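Local coordinates for protein putative pectin lyase (Geobacillus virus E2, PDB 7CHU) that forms the trimeric tailspike of a thermophilic bacteriophage and probably recognises, and perhaps degrades, polysaccharide on the surface of its bacterial host, at residues N394-Q407 with F414-K428. Sequence-based numbering, arbitrary orientation.
Sequences NRKLGWNRSYILDQ and FQNVYRSGANFIQPK
The guanidinium of Arg395 lies flat on the ring of Tyr418, their planes only 5° apart and CZ of Arg395 3.6 Å from the ring centroid of Tyr418, a cation-pi stack. A bend at chi3 (-70°) lays the end of the arginine across this face, while CB of Ile425 sits toward the rim of the opposite one. Tyr418 also turns an edge toward the face of Tyr403 in an offset edge-to-face pair, planes at 74°; CE2 of Tyr403 meets CD1 of Tyr418 at 3.7 Å, and Pro427 reaches the rims of both rings. Next to this pair, Leu405 divides its branches: CD2 packs against Phe414, whereas CD1 approaches the backbone N of Arg419 at 3.6 Å.

The backbones join as an antiparallel hairpin, which follows the parallel strands of the pectate lyase-like beta-helix, Tyr403 and Phe414 forming a hydrogen-bonded pair. On the other face of the sheet, Ser402 OG donates to a lone pair of Gln415 OE1 over 2.6 Å, and a water bridges the same two side chains. At the open end of the hairpin, Lys428 CD sits 3.5 Å from Arg401 CZ, over the guanidinium face; a salt bridge from Arg401 to Asp440 of a second subunit reaches across the trimer. Beside Arg395, Asn394 ND2 donates almost straight to Arg419 O, coming from above the carbonyl plane at 2.9 Å.

Arg395 thus combines its stack with a salt bridge to Glu393 and a hydrogen bond to Asn379, which also binds Tyr418 OH. These polar partners probably hold the guanidinium flat on the ring and offset the cost of burying its charge where strand 395-396 meets strand 418-420.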
loop_
_atom_site.group_PDB
_atom_site.type_symbol
_atom_site.label_atom_id
_atom_site.label_comp_id
_atom_site.label_asym_id
_atom_site.label_seq_id
_atom_site.Cartn_x
_atom_site.Cartn_y
_atom_site.Cartn_z
ATOM N N ASN A 394 -1.551 -20.576 -20.477
ATOM C CA ASN A 394 -1.448 -21.863 -19.799
ATOM C C ASN A 394 -0.304 -21.893 -18.803
ATOM O O ASN A 394 -0.384 -22.619 -17.815
ATOM C CB ASN A 394 -1.245 -22.977 -20.830
ATOM C CG ASN A 394 -2.492 -23.259 -21.626
ATOM O OD1 ASN A 394 -3.575 -23.366 -21.069
ATOM N ND2 ASN A 394 -2.348 -23.365 -22.939
ATOM N N ARG A 395 0.784 -21.176 -19.078
ATOM C CA ARG A 395 1.930 -21.198 -18.172
ATOM C C ARG A 395 1.601 -20.426 -16.894
ATOM O O ARG A 395 1.136 -19.284 -16.957
ATOM C CB ARG A 395 3.161 -20.602 -18.848
ATOM C CG ARG A 395 3.668 -21.421 -20.043
ATOM C CD ARG A 395 4.681 -20.637 -20.861
ATOM N NE ARG A 395 4.055 -19.544 -21.587
ATOM C CZ ARG A 395 4.718 -18.621 -22.287
ATOM N NH1 ARG A 395 6.053 -18.645 -22.350
ATOM N NH2 ARG A 395 4.047 -17.683 -22.937
ATOM N N LYS A 396 1.816 -21.065 -15.738
ATOM C CA LYS A 396 1.525 -20.485 -14.426
ATOM C C LYS A 396 2.768 -20.117 -13.641
ATOM O O LYS A 396 2.798 -19.062 -13.016
ATOM C CB LYS A 396 0.691 -21.440 -13.565
ATOM C CG LYS A 396 -0.480 -22.117 -14.300
ATOM C CD LYS A 396 -1.452 -21.099 -14.898
ATOM C CE LYS A 396 -2.680 -21.798 -15.496
ATOM N NZ LYS A 396 -3.467 -20.865 -16.338
ATOM N N LEU A 397 3.792 -20.959 -13.636
ATOM C CA LEU A 397 5.060 -20.615 -13.009
ATOM C C LEU A 397 6.165 -20.916 -14.000
ATOM O O LEU A 397 6.072 -21.887 -14.761
ATOM C CB LEU A 397 5.271 -21.400 -11.706
ATOM C CG LEU A 397 6.488 -21.044 -10.849
ATOM C CD1 LEU A 397 6.192 -21.322 -9.379
ATOM C CD2 LEU A 397 7.717 -21.811 -11.261
ATOM N N GLY A 398 7.197 -20.082 -14.024
ATOM C CA GLY A 398 8.279 -20.356 -14.946
ATOM C C GLY A 398 9.416 -19.370 -14.814
ATOM O O GLY A 398 9.295 -18.294 -14.204
ATOM N N TRP A 399 10.542 -19.780 -15.376
ATOM C CA TRP A 399 11.682 -18.905 -15.566
ATOM C C TRP A 399 12.443 -19.425 -16.770
ATOM O O TRP A 399 12.497 -20.636 -17.003
ATOM C CB TRP A 399 12.585 -18.860 -14.340
ATOM C CG TRP A 399 13.226 -20.155 -14.097
ATOM C CD1 TRP A 399 14.470 -20.560 -14.519
ATOM C CD2 TRP A 399 12.661 -21.252 -13.378
ATOM N NE1 TRP A 399 14.705 -21.856 -14.098
ATOM C CE2 TRP A 399 13.609 -22.301 -13.397
ATOM C CE3 TRP A 399 11.438 -21.458 -12.724
ATOM C CZ2 TRP A 399 13.374 -23.526 -12.775
ATOM C CZ3 TRP A 399 11.208 -22.671 -12.107
ATOM C CH2 TRP A 399 12.169 -23.686 -12.126
ATOM N N ASN A 400 13.021 -18.505 -17.540
ATOM C CA ASN A 400 13.665 -18.906 -18.776
ATOM C C ASN A 400 12.738 -19.795 -19.604
ATOM O O ASN A 400 11.631 -19.371 -19.939
ATOM C CB ASN A 400 14.984 -19.606 -18.488
ATOM C CG ASN A 400 15.950 -19.411 -19.606
ATOM O OD1 ASN A 400 15.877 -18.402 -20.304
ATOM N ND2 ASN A 400 16.828 -20.381 -19.829
ATOM N N ARG A 401 13.152 -21.027 -19.929
ATOM C CA ARG A 401 12.298 -21.933 -20.701
ATOM C C ARG A 401 11.843 -23.143 -19.880
ATOM O O ARG A 401 11.575 -24.222 -20.432
ATOM C CB ARG A 401 13.000 -22.362 -21.987
ATOM C CG ARG A 401 13.176 -21.205 -22.965
ATOM C CD ARG A 401 14.132 -21.558 -24.118
ATOM N NE ARG A 401 15.525 -21.523 -23.683
ATOM C CZ ARG A 401 16.291 -22.603 -23.558
ATOM N NH1 ARG A 401 15.799 -23.808 -23.848
ATOM N NH2 ARG A 401 17.550 -22.473 -23.151
ATOM N N SER A 402 11.716 -22.952 -18.570
ATOM C CA SER A 402 11.257 -23.970 -17.626
ATOM C C SER A 402 9.866 -23.588 -17.124
ATOM O O SER A 402 9.690 -22.501 -16.562
ATOM C CB SER A 402 12.230 -24.084 -16.439
ATOM O OG SER A 402 13.549 -24.431 -16.860
ATOM N N TYR A 403 8.873 -24.454 -17.344
ATOM C CA TYR A 403 7.475 -24.068 -17.162
ATOM C C TYR A 403 6.704 -25.078 -16.332
ATOM O O TYR A 403 6.821 -26.290 -16.536
ATOM C CB TYR A 403 6.736 -23.907 -18.506
ATOM C CG TYR A 403 7.441 -23.053 -19.520
ATOM C CD1 TYR A 403 7.706 -21.713 -19.271
ATOM C CD2 TYR A 403 7.834 -23.582 -20.732
ATOM C CE1 TYR A 403 8.351 -20.931 -20.206
ATOM C CE2 TYR A 403 8.480 -22.819 -21.658
ATOM C CZ TYR A 403 8.723 -21.488 -21.406
ATOM O OH TYR A 403 9.368 -20.728 -22.358
ATOM N N ILE A 404 5.893 -24.568 -15.411
ATOM C CA ILE A 404 4.790 -25.315 -14.807
ATOM C C ILE A 404 3.520 -24.759 -15.426
ATOM O O ILE A 404 3.251 -23.554 -15.331
ATOM C CB ILE A 404 4.767 -25.178 -13.275
ATOM C CG1 ILE A 404 6.074 -25.720 -12.678
ATOM C CG2 ILE A 404 3.562 -25.909 -12.689
ATOM C CD1 ILE A 404 6.146 -25.620 -11.205
ATOM N N LEU A 405 2.728 -25.617 -16.046
ATOM C CA LEU A 405 1.639 -25.111 -16.859
ATOM C C LEU A 405 0.447 -26.058 -16.840
ATOM O O LEU A 405 0.513 -27.207 -16.379
ATOM C CB LEU A 405 2.113 -24.865 -18.299
ATOM C CG LEU A 405 2.326 -26.139 -19.137
ATOM C CD1 LEU A 405 2.025 -25.840 -20.605
ATOM C CD2 LEU A 405 3.737 -26.700 -18.927
ATOM N N ASP A 406 -0.666 -25.510 -17.296
ATOM C CA ASP A 406 -1.878 -26.257 -17.601
ATOM C C ASP A 406 -1.734 -26.782 -19.028
ATOM O O ASP A 406 -1.674 -25.994 -19.975
ATOM C CB ASP A 406 -3.087 -25.333 -17.464
ATOM C CG ASP A 406 -4.409 -26.016 -17.796
ATOM O OD1 ASP A 406 -4.421 -27.206 -18.204
ATOM O OD2 ASP A 406 -5.449 -25.345 -17.642
ATOM N N GLN A 407 -1.677 -28.098 -19.186
ATOM C CA GLN A 407 -1.543 -28.703 -20.515
ATOM C C GLN A 407 -2.846 -29.443 -20.809
ATOM O O GLN A 407 -2.993 -30.621 -20.494
ATOM C CB GLN A 407 -0.326 -29.623 -20.599
ATOM C CG GLN A 407 0.210 -29.821 -22.043
ATOM C CD GLN A 407 -0.775 -30.533 -22.948
ATOM O OE1 GLN A 407 -0.793 -31.761 -23.014
ATOM N NE2 GLN A 407 -1.636 -29.775 -23.598
ATOM N N PHE A 414 7.298 -28.746 -17.976
ATOM C CA PHE A 414 7.829 -28.785 -19.331
ATOM C C PHE A 414 9.132 -28.000 -19.413
ATOM O O PHE A 414 9.285 -26.948 -18.780
ATOM C CB PHE A 414 6.841 -28.179 -20.347
ATOM C CG PHE A 414 5.779 -29.126 -20.853
ATOM C CD1 PHE A 414 5.639 -30.414 -20.348
ATOM C CD2 PHE A 414 4.896 -28.691 -21.836
ATOM C CE1 PHE A 414 4.653 -31.271 -20.855
ATOM C CE2 PHE A 414 3.894 -29.528 -22.347
ATOM C CZ PHE A 414 3.774 -30.823 -21.854
ATOM N N GLN A 415 10.047 -28.495 -20.244
ATOM C CA GLN A 415 11.314 -27.837 -20.521
ATOM C C GLN A 415 11.403 -27.563 -22.020
ATOM O O GLN A 415 11.394 -28.500 -22.828
ATOM C CB GLN A 415 12.478 -28.704 -20.033
ATOM C CG GLN A 415 13.839 -28.066 -20.232
ATOM C CD GLN A 415 13.983 -26.744 -19.456
ATOM O OE1 GLN A 415 13.488 -26.614 -18.335
ATOM N NE2 GLN A 415 14.663 -25.764 -20.061
ATOM N N ASN A 416 11.445 -26.282 -22.390
ATOM C CA ASN A 416 11.599 -25.837 -23.778
ATOM C C ASN A 416 10.375 -26.160 -24.630
ATOM O O ASN A 416 10.497 -26.420 -25.830
ATOM C CB ASN A 416 12.859 -26.409 -24.444
ATOM C CG ASN A 416 13.219 -25.675 -25.742
ATOM O OD1 ASN A 416 12.960 -24.470 -25.883
ATOM N ND2 ASN A 416 13.783 -26.409 -26.709
ATOM N N VAL A 417 9.192 -26.152 -24.026
ATOM C CA VAL A 417 7.952 -26.316 -24.777
ATOM C C VAL A 417 6.816 -25.885 -23.872
ATOM O O VAL A 417 6.867 -26.090 -22.658
ATOM C CB VAL A 417 7.759 -27.774 -25.263
ATOM C CG1 VAL A 417 7.683 -28.734 -24.051
ATOM C CG2 VAL A 417 6.487 -27.898 -26.117
ATOM N N TYR A 418 5.784 -25.296 -24.468
ATOM C CA TYR A 418 4.592 -24.936 -23.713
ATOM C C TYR A 418 3.400 -24.953 -24.655
ATOM O O TYR A 418 3.554 -24.811 -25.865
ATOM C CB TYR A 418 4.738 -23.558 -23.020
ATOM C CG TYR A 418 4.881 -22.360 -23.947
ATOM C CD1 TYR A 418 6.133 -21.967 -24.433
ATOM C CD2 TYR A 418 3.766 -21.612 -24.321
ATOM C CE1 TYR A 418 6.272 -20.847 -25.272
ATOM C CE2 TYR A 418 3.886 -20.509 -25.155
ATOM C CZ TYR A 418 5.132 -20.129 -25.622
ATOM O OH TYR A 418 5.227 -19.036 -26.445
ATOM N N ARG A 419 2.205 -25.129 -24.090
ATOM C CA ARG A 419 0.989 -25.149 -24.893
ATOM C C ARG A 419 0.437 -23.741 -25.093
ATOM O O ARG A 419 0.258 -22.986 -24.128
ATOM C CB ARG A 419 -0.081 -26.029 -24.256
ATOM C CG ARG A 419 -1.416 -25.931 -25.019
ATOM C CD ARG A 419 -2.339 -27.051 -24.693
ATOM N NE ARG A 419 -3.529 -27.052 -25.543
ATOM C CZ ARG A 419 -4.310 -28.106 -25.720
ATOM N NH1 ARG A 419 -4.015 -29.261 -25.120
ATOM N NH2 ARG A 419 -5.378 -28.007 -26.505
ATOM N N SER A 420 0.149 -23.401 -26.348
ATOM C CA SER A 420 -0.480 -22.125 -26.694
ATOM C C SER A 420 -1.672 -22.407 -27.601
ATOM O O SER A 420 -1.498 -22.836 -28.749
ATOM C CB SER A 420 0.509 -21.183 -27.381
ATOM O OG SER A 420 -0.124 -19.957 -27.728
ATOM N N GLY A 421 -2.873 -22.176 -27.093
ATOM C CA GLY A 421 -4.050 -22.575 -27.848
ATOM C C GLY A 421 -3.997 -24.072 -28.125
ATOM O O GLY A 421 -3.850 -24.890 -27.215
ATOM N N ALA A 422 -4.107 -24.445 -29.390
ATOM C CA ALA A 422 -3.988 -25.833 -29.805
ATOM C C ALA A 422 -2.551 -26.248 -30.101
ATOM O O ALA A 422 -2.300 -27.430 -30.372
ATOM C CB ALA A 422 -4.861 -26.079 -31.039
ATOM N N ASN A 423 -1.600 -25.322 -30.056
ATOM C CA ASN A 423 -0.243 -25.628 -30.459
ATOM C C ASN A 423 0.679 -25.789 -29.261
ATOM O O ASN A 423 0.434 -25.270 -28.173
ATOM C CB ASN A 423 0.304 -24.532 -31.374
ATOM C CG ASN A 423 -0.573 -24.304 -32.575
ATOM O OD1 ASN A 423 -0.996 -23.184 -32.849
ATOM N ND2 ASN A 423 -0.841 -25.363 -33.307
ATOM N N PHE A 424 1.764 -26.503 -29.499
ATOM C CA PHE A 424 2.874 -26.615 -28.565
ATOM C C PHE A 424 4.050 -25.853 -29.159
ATOM O O PHE A 424 4.515 -26.188 -30.253
ATOM C CB PHE A 424 3.224 -28.085 -28.325
ATOM C CG PHE A 424 2.114 -28.866 -27.664
ATOM C CD1 PHE A 424 1.839 -28.691 -26.311
ATOM C CD2 PHE A 424 1.342 -29.769 -28.390
ATOM C CE1 PHE A 424 0.805 -29.418 -25.683
ATOM C CE2 PHE A 424 0.314 -30.489 -27.778
ATOM C CZ PHE A 424 0.042 -30.302 -26.414
ATOM N N ILE A 425 4.518 -24.828 -28.450
ATOM C CA ILE A 425 5.543 -23.921 -28.957
ATOM C C ILE A 425 6.885 -24.285 -28.341
ATOM O O ILE A 425 6.981 -24.487 -27.127
ATOM C CB ILE A 425 5.178 -22.459 -28.652
ATOM C CG1 ILE A 425 3.893 -22.099 -29.405
ATOM C CG2 ILE A 425 6.346 -21.545 -28.999
ATOM C CD1 ILE A 425 3.504 -20.638 -29.302
ATOM N N GLN A 426 7.909 -24.384 -29.176
ATOM C CA GLN A 426 9.286 -24.641 -28.772
ATOM C C GLN A 426 10.040 -23.320 -28.813
ATOM O O GLN A 426 10.369 -22.836 -29.911
ATOM C CB GLN A 426 9.943 -25.667 -29.710
ATOM C CG GLN A 426 11.342 -26.084 -29.310
ATOM C CD GLN A 426 11.931 -27.122 -30.273
ATOM O OE1 GLN A 426 12.473 -26.777 -31.327
ATOM N NE2 GLN A 426 11.817 -28.393 -29.916
ATOM N N PRO A 427 10.347 -22.705 -27.664
ATOM C CA PRO A 427 10.952 -21.358 -27.686
ATOM C C PRO A 427 12.343 -21.315 -28.288
ATOM O O PRO A 427 12.628 -20.429 -29.103
ATOM C CB PRO A 427 10.971 -20.968 -26.202
ATOM C CG PRO A 427 9.979 -21.804 -25.569
ATOM C CD PRO A 427 9.988 -23.109 -26.298
ATOM N N LYS A 428 13.233 -22.234 -27.894
ATOM C CA LYS A 428 14.599 -22.293 -28.414
ATOM C C LYS A 428 14.688 -23.406 -29.452
ATOM O O LYS A 428 14.659 -24.591 -29.102
ATOM C CB LYS A 428 15.608 -22.521 -27.289
ATOM C CG LYS A 428 17.061 -22.574 -27.777
ATOM C CD LYS A 428 18.016 -22.269 -26.639
ATOM C CE LYS A 428 19.424 -21.935 -27.131
ATOM N NZ LYS A 428 20.291 -21.476 -26.012
HETATM O O HOH W 1 -0.790 -20.542 -23.281
HETATM O O HOH W 2 -4.756 -23.881 -24.658
HETATM O O HOH W 3 14.926 -23.050 -19.003
#